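Local structure of dextranase (Pseudarthrobacter oxydans, 6NZS) at residues Ile135-Ser140 against Ile188-Lys193; Tyr37-Ala42 against Ser88-Ala93. The protein cleaves internal alpha-1,6-glucosidic linkages of dextran, acting as an endo-hydrolase of glycoside hydrolase family 49. All blocks are in the same frame, centred on the assembly; numbering follows the deposited sequence.

Contact 1 (Ile135-Ser140 against Ile188-Lys193)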
loop_
_atom_site.group_PDB
_atom_site.type_symbol
_atom_site.label_atom_id
_atom_site.label_comp_id
_atom_site.label_asym_id
_atom_site.label_seq_id
_atom_site.Cartn_x
_atom_site.Cartn_y
_atom_site.Cartn_z
ATOM N N ILE A 135 7.354 22.418 8.105
ATOM C CA ILE A 135 6.839 22.145 6.765
ATOM C C ILE A 135 5.447 22.750 6.651
ATOM O O ILE A 135 4.581 22.482 7.494
ATOM C CB ILE A 135 6.761 20.629 6.503
ATOM C CG1 ILE A 135 8.132 19.989 6.684
ATOM C CG2 ILE A 135 6.205 20.340 5.111
ATOM C CD1 ILE A 135 8.052 18.491 6.910
ATOM N N LYS A 136 5.213 23.533 5.598
ATOM C CA LYS A 136 3.890 24.113 5.377
ATOM C C LYS A 136 3.084 23.157 4.511
ATOM O O LYS A 136 3.424 22.927 3.347
ATOM C CB LYS A 136 3.981 25.482 4.718
ATOM C CG LYS A 136 2.616 26.154 4.628
ATOM C CD LYS A 136 2.721 27.497 3.934
ATOM C CE LYS A 136 2.542 28.632 4.915
ATOM N NZ LYS A 136 1.514 29.575 4.412
ATOM N N VAL A 137 2.023 22.592 5.079
ATOM C CA VAL A 137 1.145 21.676 4.354
ATOM C C VAL A 137 -0.114 22.454 3.975
ATOM O O VAL A 137 -0.887 22.834 4.870
ATOM C CB VAL A 137 0.802 20.433 5.186
ATOM C CG1 VAL A 137 -0.055 19.481 4.372
ATOM C CG2 VAL A 137 2.084 19.724 5.652
ATOM N N PRO A 138 -0.340 22.742 2.702
ATOM C CA PRO A 138 -1.563 23.448 2.323
ATOM C C PRO A 138 -2.762 22.539 2.504
ATOM O O PRO A 138 -2.667 21.310 2.390
ATOM C CB PRO A 138 -1.338 23.772 0.842
ATOM C CG PRO A 138 -0.407 22.714 0.361
ATOM C CD PRO A 138 0.448 22.318 1.530
ATOM N N TYR A 139 -3.901 23.156 2.792
ATOM C CA TYR A 139 -5.141 22.403 2.842
ATOM C C TYR A 139 -5.567 21.975 1.442
ATOM O O TYR A 139 -5.499 22.749 0.484
ATOM C CB TYR A 139 -6.258 23.211 3.513
ATOM C CG TYR A 139 -7.551 22.436 3.463
ATOM C CD1 TYR A 139 -7.726 21.304 4.244
ATOM C CD2 TYR A 139 -8.571 22.800 2.593
ATOM C CE1 TYR A 139 -8.889 20.566 4.179
ATOM C CE2 TYR A 139 -9.743 22.067 2.523
ATOM C CZ TYR A 139 -9.899 20.957 3.317
ATOM O OH TYR A 139 -11.060 20.214 3.242
ATOM N N SER A 140 -5.980 20.719 1.332
ATOM C CA SER A 140 -6.639 20.173 0.157
ATOM C C SER A 140 -7.786 19.317 0.660
ATOM O O SER A 140 -7.672 18.676 1.706
ATOM C CB SER A 140 -5.690 19.257 -0.640
ATOM O OG SER A 140 -6.397 18.530 -1.631
ATOM N N ILE A 188 3.473 11.348 7.234
ATOM C CA ILE A 188 2.463 12.270 7.740
ATOM C C ILE A 188 1.197 12.072 6.921
ATOM O O ILE A 188 1.230 12.132 5.684
ATOM C CB ILE A 188 2.926 13.735 7.676
ATOM C CG1 ILE A 188 4.146 13.948 8.576
ATOM C CG2 ILE A 188 1.777 14.679 8.079
ATOM C CD1 ILE A 188 4.758 15.340 8.480
ATOM N N PHE A 189 0.090 11.827 7.608
ATOM C CA PHE A 189 -1.214 11.705 6.980
ATOM C C PHE A 189 -2.015 12.922 7.449
ATOM O O PHE A 189 -2.616 12.911 8.525
ATOM C CB PHE A 189 -1.894 10.401 7.401
ATOM C CG PHE A 189 -1.122 9.146 7.049
ATOM C CD1 PHE A 189 -0.225 9.107 5.979
ATOM C CD2 PHE A 189 -1.324 7.994 7.793
ATOM C CE1 PHE A 189 0.460 7.931 5.673
ATOM C CE2 PHE A 189 -0.651 6.823 7.488
ATOM C CZ PHE A 189 0.246 6.790 6.426
ATOM N N ALA A 190 -1.976 13.990 6.645
ATOM C CA ALA A 190 -2.701 15.232 6.917
ATOM C C ALA A 190 -4.052 15.081 6.243
ATOM O O ALA A 190 -4.162 15.217 5.023
ATOM C CB ALA A 190 -1.929 16.421 6.351
ATOM N N GLU A 191 -5.074 14.772 7.031
ATOM C CA GLU A 191 -6.349 14.345 6.495
ATOM C C GLU A 191 -7.400 15.435 6.667
ATOM O O GLU A 191 -7.391 16.169 7.658
ATOM C CB GLU A 191 -6.825 13.075 7.210
ATOM C CG GLU A 191 -5.854 11.898 7.097
ATOM C CD GLU A 191 -5.556 11.539 5.672
ATOM O OE1 GLU A 191 -6.466 11.012 5.026
ATOM O OE2 GLU A 191 -4.413 11.754 5.191
ATOM N N PRO A 192 -8.327 15.561 5.722
ATOM C CA PRO A 192 -9.294 16.662 5.792
ATOM C C PRO A 192 -10.287 16.482 6.936
ATOM O O PRO A 192 -10.854 15.402 7.129
ATOM C CB PRO A 192 -9.988 16.604 4.428
ATOM C CG PRO A 192 -9.816 15.203 3.965
ATOM C CD PRO A 192 -8.480 14.758 4.496
ATOM N N LYS A 193 -10.502 17.562 7.685
ATOM C CA LYS A 193 -11.572 17.570 8.669
ATOM C C LYS A 193 -12.907 17.377 7.969
ATOM O O LYS A 193 -13.149 17.923 6.890
ATOM C CB LYS A 193 -11.575 18.910 9.396
ATOM C CG LYS A 193 -12.458 18.925 10.615
ATOM C CD LYS A 193 -11.624 18.774 11.864
ATOM C CE LYS A 193 -12.439 19.132 13.086
ATOM N NZ LYS A 193 -13.277 17.988 13.531
HETATM O O HOH W 1 -12.450 20.153 5.788
#

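Contact 2 (Tyr37-Ala42 against Ser88-Ala93)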
loop_
_atom_site.group_PDB
_atom_site.type_symbol
_atom_site.label_atom_id
_atom_site.label_comp_id
_atom_site.label_asym_id
_atom_site.label_seq_id
_atom_site.Cartn_x
_atom_site.Cartn_y
_atom_site.Cartn_z
ATOM N N TYR A 37 10.832 10.295 15.916
ATOM C CA TYR A 37 10.283 11.572 15.468
ATOM C C TYR A 37 9.238 12.078 16.445
ATOM O O TYR A 37 8.477 11.292 17.015
ATOM C CB TYR A 37 9.614 11.428 14.084
ATOM C CG TYR A 37 10.570 10.850 13.086
ATOM C CD1 TYR A 37 11.527 11.654 12.489
ATOM C CD2 TYR A 37 10.571 9.490 12.790
ATOM C CE1 TYR A 37 12.442 11.139 11.602
ATOM C CE2 TYR A 37 11.495 8.955 11.897
ATOM C CZ TYR A 37 12.429 9.793 11.313
ATOM O OH TYR A 37 13.365 9.309 10.433
ATOM N N ASP A 38 9.205 13.398 16.618
ATOM C CA ASP A 38 8.112 14.083 17.293
ATOM C C ASP A 38 7.500 15.081 16.325
ATOM O O ASP A 38 8.215 15.702 15.535
ATOM C CB ASP A 38 8.601 14.837 18.535
ATOM C CG ASP A 38 9.007 13.904 19.658
ATOM O OD1 ASP A 38 8.251 12.958 19.942
ATOM O OD2 ASP A 38 10.082 14.127 20.264
ATOM N N LEU A 39 6.179 15.240 16.392
ATOM C CA LEU A 39 5.465 16.112 15.467
ATOM C C LEU A 39 4.518 17.041 16.221
ATOM O O LEU A 39 3.820 16.616 17.146
ATOM C CB LEU A 39 4.680 15.265 14.461
ATOM C CG LEU A 39 4.052 15.983 13.271
ATOM C CD1 LEU A 39 4.099 15.095 12.033
ATOM C CD2 LEU A 39 2.623 16.329 13.576
ATOM N N GLN A 40 4.500 18.317 15.818
ATOM C CA GLN A 40 3.518 19.289 16.285
ATOM C C GLN A 40 2.955 20.026 15.079
ATOM O O GLN A 40 3.612 20.130 14.040
ATOM C CB GLN A 40 4.130 20.301 17.260
ATOM C CG GLN A 40 4.500 19.720 18.612
ATOM C CD GLN A 40 5.156 20.744 19.518
ATOM O OE1 GLN A 40 5.536 21.826 19.072
ATOM N NE2 GLN A 40 5.286 20.409 20.799
ATOM N N VAL A 41 1.719 20.518 15.213
ATOM C CA VAL A 41 0.995 21.152 14.113
ATOM C C VAL A 41 0.367 22.446 14.606
ATOM O O VAL A 41 -0.250 22.479 15.677
ATOM C CB VAL A 41 -0.121 20.244 13.548
ATOM C CG1 VAL A 41 -0.661 20.805 12.230
ATOM C CG2 VAL A 41 0.343 18.824 13.370
ATOM N N ALA A 42 0.473 23.494 13.795
ATOM C CA ALA A 42 -0.166 24.769 14.083
ATOM C C ALA A 42 -0.854 25.269 12.827
ATOM O O ALA A 42 -0.360 25.071 11.719
ATOM C CB ALA A 42 0.874 25.807 14.495
ATOM N N SER A 88 2.195 9.729 11.602
ATOM C CA SER A 88 1.362 10.602 12.410
ATOM C C SER A 88 0.192 11.065 11.565
ATOM O O SER A 88 0.392 11.549 10.444
ATOM C CB SER A 88 2.165 11.820 12.885
ATOM O OG SER A 88 1.365 12.672 13.688
ATOM N N SER A 89 -1.017 10.915 12.099
ATOM C CA SER A 89 -2.233 11.429 11.483
ATOM C C SER A 89 -2.769 12.617 12.273
ATOM O O SER A 89 -2.645 12.692 13.499
ATOM C CB SER A 89 -3.327 10.357 11.447
ATOM O OG SER A 89 -3.007 9.363 10.484
ATOM N N PHE A 90 -3.370 13.550 11.549
ATOM C CA PHE A 90 -4.149 14.604 12.177
ATOM C C PHE A 90 -5.204 15.038 11.178
ATOM O O PHE A 90 -5.103 14.744 9.986
ATOM C CB PHE A 90 -3.279 15.783 12.656
ATOM C CG PHE A 90 -2.474 16.449 11.560
ATOM C CD1 PHE A 90 -3.034 17.456 10.779
ATOM C CD2 PHE A 90 -1.153 16.090 11.336
ATOM C CE1 PHE A 90 -2.292 18.076 9.777
ATOM C CE2 PHE A 90 -0.407 16.706 10.345
ATOM C CZ PHE A 90 -0.969 17.699 9.563
ATOM N N GLU A 91 -6.235 15.717 11.675
ATOM C CA GLU A 91 -7.241 16.329 10.817
ATOM C C GLU A 91 -6.972 17.818 10.703
ATOM O O GLU A 91 -6.623 18.474 11.692
ATOM C CB GLU A 91 -8.651 16.145 11.375
ATOM C CG GLU A 91 -9.085 14.709 11.523
ATOM C CD GLU A 91 -10.545 14.614 11.923
ATOM O OE1 GLU A 91 -10.817 14.377 13.114
ATOM O OE2 GLU A 91 -11.413 14.804 11.047
ATOM N N TYR A 92 -7.159 18.358 9.500
ATOM C CA TYR A 92 -6.969 19.788 9.306
ATOM C C TYR A 92 -7.967 20.302 8.275
ATOM O O TYR A 92 -8.455 19.551 7.424
ATOM C CB TYR A 92 -5.509 20.158 8.981
ATOM C CG TYR A 92 -5.072 19.906 7.551
ATOM C CD1 TYR A 92 -5.382 18.719 6.895
ATOM C CD2 TYR A 92 -4.306 20.843 6.868
ATOM C CE1 TYR A 92 -4.974 18.488 5.582
ATOM C CE2 TYR A 92 -3.884 20.615 5.554
ATOM C CZ TYR A 92 -4.225 19.436 4.920
ATOM O OH TYR A 92 -3.837 19.221 3.624
ATOM N N ALA A 93 -8.301 21.592 8.388
ATOM C CA ALA A 93 -9.196 22.228 7.431
ATOM C C ALA A 93 -8.602 23.484 6.814
ATOM O O ALA A 93 -9.258 24.112 5.975
ATOM C CB ALA A 93 -10.558 22.531 8.083
#

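Contact 1 (Ile135-Ser140 against Ile188-Lys193)
Tyr139 lays the hydroxyl end of its ring across Pro192, with OH 3.9 Å from Pro192 CB and ring carbon CE1 4.1 Å from that same CB. The two side chains cross at about a right angle, and the proline carbon reaches the phenol obliquely. The first torsion aims the ring: CG stands anti to the backbone N (chi1 176°), which carries the phenol over to the 188-193 side although the CA-CB bond itself does not point there. Beyond the proline, a water joins the same ends of the segments. It lies 2.9 Å from Tyr139 OH and donates to the backbone O of Lys193 at 2.6 Å, so a water bridges this end of the contact while no direct hydrogen bond links the two segments. Further in, Val137 meets Ala190 through a single branch: CG1, anti to the backbone N (chi1 -177°), comes to 4.1 Å from Ala190 CB. The CA atoms of Val137 and Ala190 are 7.9 Å apart. That spacing, with no backbone bonds between the segments, marks face-to-face packing of strands 132-137 and 176-192 inside the N-terminal Ig-like domain, as between the layers of a beta-sandwich. Each strand pairs elsewhere: Val137 bonds through its backbone to Val96, and Ile188 to Phe146. In the loop after strand 132-137, the backbone O of Ser140 lies 4.1 Å from Pro192 CB, a plain van der Waals touch, while its OG bonds to Ala142 N. Glu191, on the far side of its strand, forms salt bridges with Arg145 and with Lys359, which lies on strand 351-361 of the beta-solenoid.

Contact 2 (Tyr37-Ala42 against Ser88-Ala93)
Phe90, Leu39 and Val41 have the most surface buried in this contact, and the ring of Phe90 lies at its middle. Val41 sets its CG2 methyl over one face of that ring, 3.9 Å from the centroid and 19° off the normal, a CH-pi contact displaced toward the rim; the closest ring carbon, CD2, is 3.7 Å from CG2. Its other methyl, CG1, reaches CE1 of Phe90 at 4.0 Å, so both branches of the valine bear on the ring. Phe90 takes the sterically tight rotamer, CG between the backbone N and the carbonyl carbon (chi1 59°), and its ring edge meets CB of Tyr92 in plane. With Phe90 cut back to an alanine, both Val41 methyls would probably lose the surface they rest on, and a gap would be likely to open between the strands. Leu39 brings both methyls against one side of Ser88: CD1 is 3.9 Å from Ser88 CB, and CD2 is 3.9 Å from Ser88 OG. That buried hydroxyl is hydrogen-bonded to Phe54 O. The strands run nearly parallel, 9° between axes 9.1 Å apart, and share no hydrogen bond. Both pair antiparallel with strand 51-58, and their side chains meet because the strands curl round the core of the N-terminal Ig-like domain. Strand 37-43 also pairs with 96-102, and 84-92 with 176-192, with Val98 touching both Leu39 and Phe90.

In the fold
Contacts 1 and 2 lie about 8 Å apart between centres, both within the N-terminal Ig-like domain, and follow one another along the chain. Strands 84-92 and 176-192 join them as parallel neighbours, with Phe189 N 2.9 Å from Ser88 O in a probable hydrogen bond. A second tie runs between the loop after strand 132-137 and strand 84-92: Tyr92 OH is 2.7 Å from Pro138 O, also a probable hydrogen bond, and the rings of Tyr92 and Tyr139 meet edge-to-face. Apolar packing is continuous too, since Ala190 and Ile188 of contact 1 both touch Phe90 of contact 2, while Ile188 also meets Leu39.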